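Local coordinates for putative glycosidase ph117-related (Bacteroides thetaiotaomicron, PDB 5A7V), which probably cleaves or phosphorolyses mannose-containing glycans as a GH130-family enzyme, and holds alpha- and beta-mannopyranose in its pocket, at residues Y360-C365 with V370-Y375. Numbering follows the deposited sequence.
Sequences YLYYGC and VGMAIY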
loop_
_atom_site.group_PDB
_atom_site.type_symbol
_atom_site.label_atom_id
_atom_site.label_comp_id
_atom_site.label_asym_id
_atom_site.label_seq_id
_atom_site.Cartn_x
_atom_site.Cartn_y
_atom_site.Cartn_z
ATOM N N TYR A 360 10.766 2.844 8.120
ATOM C CA TYR A 360 10.516 1.414 7.987
ATOM C C TYR A 360 9.436 1.196 6.943
ATOM O O TYR A 360 8.338 1.708 7.069
ATOM C CB TYR A 360 10.085 0.813 9.328
ATOM C CG TYR A 360 11.176 0.782 10.372
ATOM C CD1 TYR A 360 11.602 1.934 11.024
ATOM C CD2 TYR A 360 11.769 -0.409 10.766
ATOM C CE1 TYR A 360 12.631 1.887 11.963
ATOM C CE2 TYR A 360 12.757 -0.446 11.732
ATOM C CZ TYR A 360 13.198 0.702 12.329
ATOM O OH TYR A 360 14.211 0.659 13.299
ATOM N N LEU A 361 9.782 0.466 5.869
ATOM C CA LEU A 361 8.896 0.176 4.736
ATOM C C LEU A 361 8.399 -1.246 4.827
ATOM O O LEU A 361 9.230 -2.159 5.037
ATOM C CB LEU A 361 9.716 0.365 3.454
ATOM C CG LEU A 361 8.976 0.174 2.128
ATOM C CD1 LEU A 361 7.933 1.227 1.879
ATOM C CD2 LEU A 361 10.003 0.164 1.018
ATOM N N TYR A 362 7.101 -1.444 4.646
ATOM C CA TYR A 362 6.459 -2.768 4.698
ATOM C C TYR A 362 5.765 -3.027 3.379
ATOM O O TYR A 362 5.088 -2.138 2.835
ATOM C CB TYR A 362 5.463 -2.865 5.892
ATOM C CG TYR A 362 6.234 -2.813 7.205
ATOM C CD1 TYR A 362 6.754 -3.954 7.752
ATOM C CD2 TYR A 362 6.451 -1.612 7.878
ATOM C CE1 TYR A 362 7.529 -3.928 8.905
ATOM C CE2 TYR A 362 7.243 -1.577 9.007
ATOM C CZ TYR A 362 7.797 -2.729 9.520
ATOM O OH TYR A 362 8.621 -2.661 10.624
ATOM N N TYR A 363 5.971 -4.233 2.841
ATOM C CA TYR A 363 5.528 -4.530 1.496
ATOM C C TYR A 363 5.098 -5.995 1.358
ATOM O O TYR A 363 5.574 -6.887 2.080
ATOM C CB TYR A 363 6.614 -4.166 0.462
ATOM C CG TYR A 363 7.937 -4.807 0.707
ATOM C CD1 TYR A 363 8.885 -4.253 1.533
ATOM C CD2 TYR A 363 8.283 -6.023 0.058
ATOM C CE1 TYR A 363 10.131 -4.884 1.741
ATOM C CE2 TYR A 363 9.501 -6.615 0.259
ATOM C CZ TYR A 363 10.447 -6.048 1.057
ATOM O OH TYR A 363 11.686 -6.612 1.256
ATOM N N GLY A 364 4.194 -6.231 0.406
ATOM C CA GLY A 364 3.900 -7.614 -0.017
ATOM C C GLY A 364 4.995 -8.190 -0.907
ATOM O O GLY A 364 5.543 -7.477 -1.747
ATOM N N CYS A 365 5.247 -9.475 -0.697
ATOM C CA CYS A 365 6.235 -10.219 -1.497
ATOM C C CYS A 365 5.496 -11.229 -2.350
ATOM O O CYS A 365 5.065 -12.280 -1.830
ATOM C CB CYS A 365 7.198 -10.955 -0.580
ATOM S SG CYS A 365 8.177 -9.878 0.529
ATOM N N VAL A 370 5.104 -11.063 3.816
ATOM C CA VAL A 370 5.377 -9.653 4.144
ATOM C C VAL A 370 6.876 -9.455 4.328
ATOM O O VAL A 370 7.520 -10.210 5.092
ATOM C CB VAL A 370 4.663 -9.196 5.446
ATOM C CG1 VAL A 370 5.031 -7.745 5.805
ATOM C CG2 VAL A 370 3.148 -9.335 5.289
ATOM N N GLY A 371 7.416 -8.425 3.678
ATOM C CA GLY A 371 8.804 -8.043 3.840
ATOM C C GLY A 371 8.907 -6.643 4.409
ATOM O O GLY A 371 7.942 -5.850 4.367
ATOM N N MET A 372 10.108 -6.326 4.890
ATOM C CA MET A 372 10.415 -4.986 5.349
ATOM C C MET A 372 11.796 -4.536 4.886
ATOM O O MET A 372 12.679 -5.376 4.568
ATOM C CB MET A 372 10.183 -4.876 6.848
ATOM C CG MET A 372 11.093 -5.642 7.698
ATOM S SD MET A 372 12.712 -4.913 7.978
ATOM C CE MET A 372 12.365 -3.295 8.473
ATOM N N ALA A 373 12.000 -3.223 4.890
ATOM C CA ALA A 373 13.326 -2.643 4.606
ATOM C C ALA A 373 13.409 -1.256 5.284
ATOM O O ALA A 373 12.349 -0.660 5.592
ATOM C CB ALA A 373 13.548 -2.536 3.091
ATOM N N ILE A 374 14.619 -0.776 5.540
ATOM C CA ILE A 374 14.833 0.456 6.331
ATOM C C ILE A 374 15.619 1.474 5.515
ATOM O O ILE A 374 16.710 1.164 5.004
ATOM C CB ILE A 374 15.576 0.177 7.653
ATOM C CG1 ILE A 374 14.890 -0.903 8.477
ATOM C CG2 ILE A 374 15.721 1.486 8.460
ATOM C CD1 ILE A 374 15.667 -1.347 9.705
ATOM N N TYR A 375 15.098 2.701 5.432
ATOM C CA TYR A 375 15.825 3.867 4.932
ATOM C C TYR A 375 16.248 4.671 6.157
ATOM O O TYR A 375 15.390 5.187 6.912
ATOM C CB TYR A 375 14.956 4.702 3.992
ATOM C CG TYR A 375 15.419 6.115 3.749
ATOM C CD1 TYR A 375 16.739 6.404 3.430
ATOM C CD2 TYR A 375 14.508 7.186 3.846
ATOM C CE1 TYR A 375 17.139 7.716 3.202
ATOM C CE2 TYR A 375 14.913 8.477 3.619
ATOM C CZ TYR A 375 16.205 8.769 3.329
ATOM O OH TYR A 375 16.550 10.059 3.079
#
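Leu-361 and Tyr-363 pair with Ala-373 and Gly-371 across two neighbouring antiparallel strands, whose short axes run at 149° to each other, through four backbone hydrogen bonds, two in each hydrogen-bonded pair. Leu-361 N to Ala-373 O, at 2.8 Å, and Gly-371 N to Tyr-363 O are both nearly linear. Between these pairs the non-hydrogen-bonded pair Tyr-362 and Met-372 brings Met-372 CA to 3.1 Å from Leu-361 O, a CA-H...O contact.

On the Leu-361 face, the Tyr-363 ring folds over the partner strand. Its CG sits between the backbone N and the carbonyl carbon (chi1 55°), which swings the ring across Gly-371, whose CA lies under the ring face, 4.0 Å from the centroid, in a CH-pi contact. Cys-365 SG rests 3.6 Å from Gly-371 N. Beyond the hairpin, Tyr-363 OH bonds to Glu-337.

The other face is aromatic and aliphatic. Met-372 CB lies 3.5 Å from Tyr-362 CE1; beyond it the chain folds back through chi2 (79°) and chi3, bringing CE to 3.7 Å from Tyr-360 CD2. Ile-374 CG1 makes an off-centre CH-pi contact with the Tyr-360 ring, 4.3 Å from its centroid, and Ile-374 CD1 touches Tyr-360 CE2 at 3.7 Å. The Tyr-360 and Tyr-362 rings pack on Ile-88 of strand 87-95, Met-372 on Pro-45 and Val-51, and Tyr-362 OH reaches Gly-117 O.

With strand 347-355 flanking strand 358-365, and the chain around Asn-49 and Val-51 bonding to strand 369-375 from the other side, this beta hairpin forms part of a blade, consistent with the five-bladed beta-propeller fold of GH130 enzymes.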